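Local coordinates for protein COG0546: Predicted phosphatases (Streptococcus pneumoniae, PDB 2AH5) that is of unknown function but is probably a phosphatase or related hydrolase of the haloacid dehalogenase (HAD) superfamily, at residues 143-146 and 147-151; 131-134 and 135-138; 161-164 and 165-168; 198-201 and 202-206. All coordinates share one frame; numbering follows the deposited sequence.

Contact 1. Residues 143-146 and 147-151; sequences IHQA and LQTHQ
Thr149 hydrogen-bonds twice to a single carbonyl oxygen, Gln145 O, one turn earlier in the same helix. Its backbone N gives the usual helical bond, and its hydroxyl OG1 donates to Gln145 O as well, at 2.8 Å. The two donors reach that oxygen from opposite faces of the carbonyl plane, OG1 tilted 33° out of it. The torsion explains the second bond: OG1 stands beside the backbone N (chi1 -56°), turned back along the helix. With its proton committed there, Thr149 OG1 accepts from a water at 2.7 Å, and the same water accepts from Gln145 NE2, also at 2.7 Å; Gln145 and Thr149 thus run side by side with a water bridging their ends. Residues 143-149 are the last part of helix 139-149, whose end is a Schellman motif: Gln151, with positive phi, is the C-prime residue, Leu152 N bonds Leu147 O, and Gln151 N bonds Gln148 O at 3.1 Å. Just before Gln151, His150 N reaches Ala146 O at 3.2 Å with a bent N-H...O angle of 140°, while the edge of the His150 ring faces that oxygen, CD2 lying 3.4 Å from Ala146 O. Tyr130 OH bonds the ring's NE2. On the buried side Ile143 and Leu147 point the same way, CG2 of Ile143 4.1 Å from CD1 of Leu147, and both pack on Phe8 of strand 6-9.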
loop_
_atom_site.group_PDB
_atom_site.type_symbol
_atom_site.label_atom_id
_atom_site.label_comp_id
_atom_site.label_asym_id
_atom_site.label_seq_id
_atom_site.Cartn_x
_atom_site.Cartn_y
_atom_site.Cartn_z
ATOM N N ILE A 143 9.447 -6.736 0.097
ATOM C CA ILE A 143 10.598 -5.888 -0.235
ATOM C C ILE A 143 11.826 -6.775 -0.533
ATOM O O ILE A 143 12.509 -6.581 -1.556
ATOM C CB ILE A 143 10.892 -4.892 0.920
ATOM C CG1 ILE A 143 9.766 -3.851 1.045
ATOM C CG2 ILE A 143 12.251 -4.226 0.760
ATOM C CD1 ILE A 143 9.871 -2.867 2.201
ATOM N N HIS A 144 12.093 -7.746 0.352
ATOM C CA HIS A 144 13.153 -8.732 0.087
ATOM C C HIS A 144 13.013 -9.382 -1.289
ATOM O O HIS A 144 13.989 -9.513 -2.027
ATOM C CB HIS A 144 13.181 -9.848 1.147
ATOM C CG HIS A 144 13.897 -9.475 2.416
ATOM N ND1 HIS A 144 15.161 -8.915 2.437
ATOM C CD2 HIS A 144 13.517 -9.589 3.711
ATOM C CE1 HIS A 144 15.522 -8.694 3.690
ATOM N NE2 HIS A 144 14.545 -9.099 4.480
ATOM N N GLN A 145 11.807 -9.827 -1.610
ATOM C CA GLN A 145 11.567 -10.463 -2.894
ATOM C C GLN A 145 11.889 -9.513 -4.075
ATOM O O GLN A 145 12.568 -9.917 -5.040
ATOM C CB GLN A 145 10.136 -10.962 -2.969
ATOM C CG GLN A 145 9.869 -11.676 -4.286
ATOM C CD GLN A 145 8.494 -12.271 -4.392
ATOM O OE1 GLN A 145 7.661 -12.136 -3.485
ATOM N NE2 GLN A 145 8.247 -12.968 -5.513
ATOM N N ALA A 146 11.378 -8.282 -4.004
ATOM C CA ALA A 146 11.658 -7.260 -5.019
ATOM C C ALA A 146 13.168 -7.040 -5.191
ATOM O O ALA A 146 13.681 -7.057 -6.316
ATOM C CB ALA A 146 10.929 -5.927 -4.705
ATOM N N LEU A 147 13.882 -6.862 -4.081
ATOM C CA LEU A 147 15.322 -6.593 -4.127
ATOM C C LEU A 147 16.105 -7.761 -4.736
ATOM O O LEU A 147 16.880 -7.574 -5.695
ATOM C CB LEU A 147 15.867 -6.291 -2.732
ATOM C CG LEU A 147 15.536 -4.975 -2.013
ATOM C CD1 LEU A 147 15.977 -5.135 -0.589
ATOM C CD2 LEU A 147 16.258 -3.811 -2.681
ATOM N N GLN A 148 15.875 -8.959 -4.197
ATOM C CA GLN A 148 16.565 -10.158 -4.676
ATOM C C GLN A 148 16.265 -10.496 -6.140
ATOM O O GLN A 148 17.189 -10.740 -6.912
ATOM C CB GLN A 148 16.309 -11.337 -3.739
ATOM C CG GLN A 148 16.852 -11.036 -2.349
ATOM C CD GLN A 148 16.565 -12.117 -1.335
ATOM O OE1 GLN A 148 16.238 -13.258 -1.684
ATOM N NE2 GLN A 148 16.692 -11.762 -0.062
ATOM N N THR A 149 14.995 -10.439 -6.537
ATOM C CA THR A 149 14.631 -10.765 -7.915
ATOM C C THR A 149 15.312 -9.824 -8.915
ATOM O O THR A 149 15.660 -10.251 -10.013
ATOM C CB THR A 149 13.105 -10.805 -8.129
ATOM O OG1 THR A 149 12.551 -11.728 -7.191
ATOM C CG2 THR A 149 12.790 -11.324 -9.509
ATOM N N HIS A 150 15.545 -8.576 -8.499
ATOM C CA HIS A 150 16.130 -7.563 -9.379
ATOM C C HIS A 150 17.593 -7.274 -9.090
ATOM O O HIS A 150 18.168 -6.305 -9.618
ATOM C CB HIS A 150 15.242 -6.313 -9.453
ATOM C CG HIS A 150 13.939 -6.600 -10.110
ATOM N ND1 HIS A 150 13.828 -6.778 -11.474
ATOM C CD2 HIS A 150 12.726 -6.900 -9.588
ATOM C CE1 HIS A 150 12.578 -7.093 -11.769
ATOM N NE2 HIS A 150 11.890 -7.181 -10.641
ATOM N N GLN A 151 18.176 -8.131 -8.256
ATOM C CA GLN A 151 19.610 -8.132 -7.991
ATOM C C GLN A 151 20.042 -6.771 -7.453
ATOM O O GLN A 151 21.019 -6.207 -7.923
ATOM C CB GLN A 151 20.378 -8.467 -9.276
ATOM C CG GLN A 151 20.225 -9.906 -9.721
ATOM C CD GLN A 151 21.015 -10.208 -10.993
ATOM O OE1 GLN A 151 22.204 -9.895 -11.107
ATOM N NE2 GLN A 151 20.357 -10.857 -11.938
HETATM O O HOH W 1 17.333 -8.364 0.200
HETATM O O HOH W 2 10.281 -13.174 -7.254
#

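Contact 2. Residues 131-134 and 135-138; sequences GSSP and EAPH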
loop_
_atom_site.group_PDB
_atom_site.type_symbol
_atom_site.label_atom_id
_atom_site.label_comp_id
_atom_site.label_asym_id
_atom_site.label_seq_id
_atom_site.Cartn_x
_atom_site.Cartn_y
_atom_site.Cartn_z
ATOM N N GLY A 131 3.236 -8.589 -4.521
ATOM C CA GLY A 131 2.263 -8.515 -3.403
ATOM C C GLY A 131 2.470 -9.701 -2.459
ATOM O O GLY A 131 3.484 -10.396 -2.549
ATOM N N SER A 132 1.520 -9.916 -1.555
ATOM C CA SER A 132 1.663 -10.952 -0.547
ATOM C C SER A 132 1.444 -12.326 -1.184
ATOM O O SER A 132 0.693 -12.456 -2.155
ATOM C CB SER A 132 0.677 -10.745 0.591
ATOM O OG SER A 132 -0.637 -10.813 0.102
ATOM N N SER A 133 2.069 -13.328 -0.569
ATOM C CA SER A 133 2.172 -14.701 -1.110
ATOM C C SER A 133 2.744 -15.563 0.011
ATOM O O SER A 133 3.048 -15.040 1.096
ATOM C CB SER A 133 3.131 -14.731 -2.302
ATOM O OG SER A 133 4.500 -14.599 -1.900
ATOM N N PRO A 134 2.850 -16.890 -0.212
ATOM C CA PRO A 134 3.530 -17.730 0.780
ATOM C C PRO A 134 5.018 -17.356 0.929
ATOM O O PRO A 134 5.548 -17.363 2.042
ATOM C CB PRO A 134 3.384 -19.150 0.190
ATOM C CG PRO A 134 2.163 -19.071 -0.705
ATOM C CD PRO A 134 2.297 -17.685 -1.328
ATOM N N GLU A 135 5.668 -17.019 -0.189
ATOM C CA GLU A 135 7.050 -16.514 -0.186
ATOM C C GLU A 135 7.217 -15.203 0.619
ATOM O O GLU A 135 8.300 -14.933 1.179
ATOM C CB GLU A 135 7.509 -16.278 -1.625
ATOM C CG GLU A 135 9.014 -16.270 -1.833
ATOM C CD GLU A 135 9.409 -15.722 -3.197
ATOM O OE1 GLU A 135 8.542 -15.682 -4.102
ATOM O OE2 GLU A 135 10.591 -15.315 -3.369
ATOM N N ALA A 136 6.145 -14.405 0.661
ATOM C CA ALA A 136 6.189 -13.056 1.226
ATOM C C ALA A 136 4.897 -12.626 1.950
ATOM O O ALA A 136 4.050 -11.928 1.390
ATOM C CB ALA A 136 6.581 -12.067 0.147
ATOM N N PRO A 137 4.738 -13.030 3.219
ATOM C CA PRO A 137 3.504 -12.657 3.945
ATOM C C PRO A 137 3.391 -11.189 4.406
ATOM O O PRO A 137 2.272 -10.625 4.465
ATOM C CB PRO A 137 3.493 -13.609 5.148
ATOM C CG PRO A 137 4.738 -14.384 5.087
ATOM C CD PRO A 137 5.632 -13.871 4.031
ATOM N N HIS A 138 4.511 -10.560 4.731
ATOM C CA HIS A 138 4.473 -9.182 5.251
ATOM C C HIS A 138 5.312 -8.248 4.412
ATOM O O HIS A 138 6.027 -8.690 3.523
ATOM C CB HIS A 138 4.958 -9.122 6.702
ATOM C CG HIS A 138 4.190 -10.016 7.619
ATOM N ND1 HIS A 138 4.769 -11.082 8.272
ATOM C CD2 HIS A 138 2.886 -10.016 7.975
ATOM C CE1 HIS A 138 3.855 -11.689 9.011
ATOM N NE2 HIS A 138 2.706 -11.060 8.849
#
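Ala136 N is gripped by two oxygens of Ser133, both through weak bonds. The hydroxyl Ser133 OG accepts at 3.0 Å, but the N-H...O angle is only 128°; the carbonyl Ser133 O accepts from the same Ala136 N at 3.2 Å, also bent. One N-H is therefore shared between a side-chain and a main-chain acceptor, neither in line with it. The torsion at Ser133, chi1 73°, sets OG between the backbone N and the carbonyl carbon, from where it leans over the turn and also meets CB of Glu135 at 3.5 Å. A reciprocal bond runs the other way: Ser133 N donates to Ala136 O at 3.1 Å, approaching from above the carbonyl plane, 60° out of it. The same oxygen takes a CA-H...O contact from Ser132 CA at 3.2 Å. Ser133 to Ala136 thus form a beta turn with Pro134 and Glu135 at its corner, directly after strand 128-132, an outermost strand of the parallel sheet; His138 then occupies the N-cap position of helix 139-149. Ser132 OG bonds Thr107 O, and Ala136 packs on Val142 and Gln145 of that helix. The polar cross-links of the turn come from Ser133 N and Ala136 N; Pro134, at its second position, has no N-H to give, and its ring limits phi there, which suits the corner of such a turn.

Contact 3. Residues 161-164 and 165-168; sequences GDTK and FDML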
loop_
_atom_site.group_PDB
_atom_site.type_symbol
_atom_site.label_atom_id
_atom_site.label_comp_id
_atom_site.label_asym_id
_atom_site.label_seq_id
_atom_site.Cartn_x
_atom_site.Cartn_y
_atom_site.Cartn_z
ATOM N N GLY A 161 5.789 5.302 0.627
ATOM C CA GLY A 161 4.657 4.686 1.317
ATOM C C GLY A 161 3.961 5.571 2.330
ATOM O O GLY A 161 4.528 6.584 2.766
ATOM N N ASP A 162 2.732 5.179 2.693
ATOM C CA ASP A 162 1.866 5.974 3.550
ATOM C C ASP A 162 1.624 5.423 4.958
ATOM O O ASP A 162 0.921 6.067 5.721
ATOM C CB ASP A 162 0.504 6.243 2.876
ATOM C CG ASP A 162 -0.337 4.978 2.717
ATOM O OD1 ASP A 162 0.192 3.969 2.212
ATOM O OD2 ASP A 162 -1.520 4.992 3.134
ATOM N N THR A 163 2.189 4.265 5.304
ATOM C CA THR A 163 1.923 3.643 6.615
ATOM C C THR A 163 3.157 3.248 7.430
ATOM O O THR A 163 4.274 3.086 6.895
ATOM C CB THR A 163 1.064 2.350 6.480
ATOM O OG1 THR A 163 1.866 1.304 5.921
ATOM C CG2 THR A 163 -0.194 2.558 5.635
ATOM N N LYS A 164 2.916 3.015 8.725
ATOM C CA LYS A 164 3.937 2.496 9.628
ATOM C C LYS A 164 4.485 1.160 9.128
ATOM O O LYS A 164 5.658 0.842 9.342
ATOM C CB LYS A 164 3.363 2.353 11.050
ATOM C CG LYS A 164 2.173 1.426 11.132
ATOM C CD LYS A 164 1.383 1.603 12.426
ATOM C CE LYS A 164 2.018 0.820 13.556
ATOM N NZ LYS A 164 1.005 0.414 14.601
ATOM N N PHE A 165 3.642 0.367 8.466
ATOM C CA PHE A 165 4.105 -0.926 7.917
ATOM C C PHE A 165 5.166 -0.752 6.820
ATOM O O PHE A 165 6.116 -1.515 6.750
ATOM C CB PHE A 165 2.912 -1.755 7.433
ATOM C CG PHE A 165 1.846 -1.920 8.483
ATOM C CD1 PHE A 165 1.923 -2.953 9.400
ATOM C CD2 PHE A 165 0.776 -1.030 8.557
ATOM C CE1 PHE A 165 0.930 -3.110 10.393
ATOM C CE2 PHE A 165 -0.210 -1.174 9.536
ATOM C CZ PHE A 165 -0.116 -2.212 10.460
ATOM N N ASP A 166 5.003 0.279 5.993
ATOM C CA ASP A 166 5.997 0.630 4.973
ATOM C C ASP A 166 7.280 1.103 5.648
ATOM O O ASP A 166 8.357 0.751 5.225
ATOM C CB ASP A 166 5.472 1.780 4.093
ATOM C CG ASP A 166 4.316 1.350 3.192
ATOM O OD1 ASP A 166 4.320 0.195 2.718
ATOM O OD2 ASP A 166 3.376 2.142 3.007
HETATM N N MSE A 167 7.147 1.923 6.693
HETATM C CA MSE A 167 8.329 2.485 7.354
HETATM C C MSE A 167 9.118 1.371 8.046
HETATM O O MSE A 167 10.344 1.309 7.934
HETATM C CB MSE A 167 7.938 3.550 8.393
HETATM C CG MSE A 167 7.120 4.725 7.869
HETATM SE SE MSE A 167 8.097 5.832 6.560
HETATM C CE MSE A 167 7.519 4.938 4.818
ATOM N N LEU A 168 8.412 0.490 8.751
ATOM C CA LEU A 168 9.074 -0.624 9.451
ATOM C C LEU A 168 9.663 -1.625 8.454
ATOM O O LEU A 168 10.753 -2.150 8.668
ATOM C CB LEU A 168 8.101 -1.346 10.377
ATOM C CG LEU A 168 7.742 -0.636 11.684
ATOM C CD1 LEU A 168 6.558 -1.313 12.323
ATOM C CD2 LEU A 168 8.934 -0.609 12.625
HETATM O O HOH W 3 1.156 -0.473 3.994
#
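Thr163 and Asp166 exchange polar contacts as a capping box at the start of helix 164-173. Asp166 N donates weakly to Thr163 OG1 (3.3 Å, N-H...O 156°), and Thr163 N returns a weak bond to Asp166 OD2, also 3.3 Å. The same carboxylate oxygen, Asp166 OD2, takes a further weak bond from Asp162 N at 3.1 Å, so two consecutive backbone N-H groups converge on it. OG1 of Thr163 sits between its backbone N and carbonyl carbon (chi1 73°), which turns it to the helix start. Regular helical bonds follow, Met167 N to Thr163 O and Leu168 N to Lys164 O at 2.8 Å.

Among charges, Asp162 OD1 comes within 3.8 Å of Asp166 OD2, the carboxylate planes 46° apart, and both acids approach Asp10. Thr14 OG1 and Phe184 N bond the Asp162 carboxylate, and Lys139 makes a long, weak ion pair with Asp166. A gathering of acidic groups next to what is probably the HAD-type DxDx(T/V) motif, with Asp10 and Thr14, is consistent with a metal site, a role inferred from the family alone.

The apolar contact is CH-pi: Lys164 CG lies over one face of the Phe165 ring, 4.1 Å from its centroid and offset toward the rim. The segment leads from strand 157-161 into helix 164-173, with selenomethionine Met167 packed against strand 176-180 and Phe165 against Pro49.

Contact 4. Residues 198-201 and 202-206; sequences IAHK and PLEVL
The His200 ring and the Glu204 carboxylate stand nearly perpendicular, their planes 85° apart, as the two side chains cross at about a right angle. Glu204 OE1 lies 2.9 Å from His200 ND1, oblique to the ring. That oxygen accepts from His200 N at 2.8 Å, a donor that meets it from above the carboxylate plane, 44° out of it, and Lys201 N adds a weak, longer bond to OE1 at 3.5 Å. Glu204 gets there by a stretched chain: CG lies anti to the backbone N (chi1 -166°) and the rest runs extended back along the end of the strand. Ala199 CB meets Glu204 CB at 3.9 Å, alongside that chain, and also touches Val205 CG2 at 3.8 Å, so the small side chain is packed by Glu204 and Val205. The carboxylate thus gathers two backbone N-H groups just after the strand, while Glu204 N turns back to Lys201 O at 3.0 Å. This tight return joins strand 197-199, an outermost strand of the parallel sheet bonded to strand 176-180 through Ala199, to the short C-terminal helix 204-208, with Val205 against Leu178 and Leu206 on helix 89-97.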
loop_
_atom_site.group_PDB
_atom_site.type_symbol
_atom_site.label_atom_id
_atom_site.label_comp_id
_atom_site.label_asym_id
_atom_site.label_seq_id
_atom_site.Cartn_x
_atom_site.Cartn_y
_atom_site.Cartn_z
ATOM N N ILE A 198 10.005 13.397 3.107
ATOM C CA ILE A 198 8.556 13.371 3.343
ATOM C C ILE A 198 7.851 14.255 2.319
ATOM O O ILE A 198 8.410 15.259 1.891
ATOM C CB ILE A 198 8.179 13.766 4.813
ATOM C CG1 ILE A 198 6.676 13.566 5.079
ATOM C CG2 ILE A 198 8.618 15.163 5.130
ATOM C CD1 ILE A 198 6.341 13.235 6.573
ATOM N N ALA A 199 6.643 13.874 1.915
ATOM C CA ALA A 199 5.888 14.643 0.922
ATOM C C ALA A 199 4.418 14.653 1.245
ATOM O O ALA A 199 3.823 13.602 1.468
ATOM C CB ALA A 199 6.077 14.079 -0.492
ATOM N N HIS A 200 3.810 15.829 1.188
ATOM C CA HIS A 200 2.351 15.894 1.320
ATOM C C HIS A 200 1.610 15.955 -0.029
ATOM O O HIS A 200 0.379 15.862 -0.069
ATOM C CB HIS A 200 1.898 17.020 2.286
ATOM C CG HIS A 200 2.053 18.409 1.750
ATOM N ND1 HIS A 200 3.275 19.038 1.644
ATOM C CD2 HIS A 200 1.130 19.309 1.336
ATOM C CE1 HIS A 200 3.101 20.259 1.162
ATOM N NE2 HIS A 200 1.810 20.443 0.954
ATOM N N LYS A 201 2.373 16.119 -1.112
ATOM C CA LYS A 201 1.848 16.178 -2.460
ATOM C C LYS A 201 2.747 15.368 -3.391
ATOM O O LYS A 201 3.975 15.420 -3.254
ATOM C CB LYS A 201 1.838 17.619 -2.988
ATOM C CG LYS A 201 0.766 18.529 -2.417
ATOM C CD LYS A 201 1.030 19.924 -2.968
ATOM C CE LYS A 201 -0.259 20.685 -3.284
ATOM N NZ LYS A 201 0.052 22.039 -3.857
ATOM N N PRO A 202 2.153 14.653 -4.357
ATOM C CA PRO A 202 2.968 13.808 -5.240
ATOM C C PRO A 202 4.178 14.486 -5.865
ATOM O O PRO A 202 5.245 13.888 -5.850
ATOM C CB PRO A 202 1.965 13.346 -6.303
ATOM C CG PRO A 202 0.674 13.252 -5.497
ATOM C CD PRO A 202 0.718 14.518 -4.679
ATOM N N LEU A 203 4.051 15.709 -6.397
ATOM C CA LEU A 203 5.205 16.325 -7.101
ATOM C C LEU A 203 6.342 16.777 -6.179
ATOM O O LEU A 203 7.519 16.928 -6.607
ATOM C CB LEU A 203 4.788 17.408 -8.123
ATOM C CG LEU A 203 3.784 16.975 -9.205
ATOM C CD1 LEU A 203 3.585 18.099 -10.241
ATOM C CD2 LEU A 203 4.172 15.675 -9.904
ATOM N N GLU A 204 6.038 16.878 -4.888
ATOM C CA GLU A 204 7.076 17.125 -3.898
ATOM C C GLU A 204 8.107 15.928 -3.837
ATOM O O GLU A 204 9.283 16.099 -3.517
ATOM C CB GLU A 204 6.390 17.330 -2.571
ATOM C CG GLU A 204 7.245 17.913 -1.516
ATOM C CD GLU A 204 6.464 18.135 -0.232
ATOM O OE1 GLU A 204 5.231 17.857 -0.194
ATOM O OE2 GLU A 204 7.116 18.574 0.725
ATOM N N VAL A 205 7.638 14.739 -4.207
ATOM C CA VAL A 205 8.474 13.525 -4.190
ATOM C C VAL A 205 9.685 13.695 -5.109
ATOM O O VAL A 205 10.776 13.192 -4.854
ATOM C CB VAL A 205 7.664 12.282 -4.623
ATOM C CG1 VAL A 205 8.586 11.084 -4.814
ATOM C CG2 VAL A 205 6.595 11.923 -3.571
ATOM N N LEU A 206 9.471 14.425 -6.195
ATOM C CA LEU A 206 10.427 14.493 -7.294
ATOM C C LEU A 206 11.706 15.183 -6.880
ATOM O O LEU A 206 12.775 14.818 -7.338
ATOM C CB LEU A 206 9.796 15.238 -8.460
ATOM C CG LEU A 206 8.714 14.450 -9.162
ATOM C CD1 LEU A 206 8.002 15.387 -10.137
ATOM C CD2 LEU A 206 9.324 13.238 -9.902
#

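All four contacts lie where a strand gives way to a helix, or at a helix end, in the parallel-sheet domain. Contacts 1 and 2 are successive and touch: Gln145 NE2 lies 3.1 Å from Glu135 OE1, and the centres of contacts 1 and 2 are about 13 Å apart. Contact 3 is the one nearest the chain's centre, about 8 Å from it, and its Asp162 and Asp166 approach Asp10 of the probable HAD active site; its nearest atoms are about 5 Å from contact 1 and about 7 Å from each of contacts 2 and 4. Contacts 2 and 4 belong to opposite edge strands, their centres about 28 Å apart, whereas contacts 3 and 4 have centres about 16 Å apart.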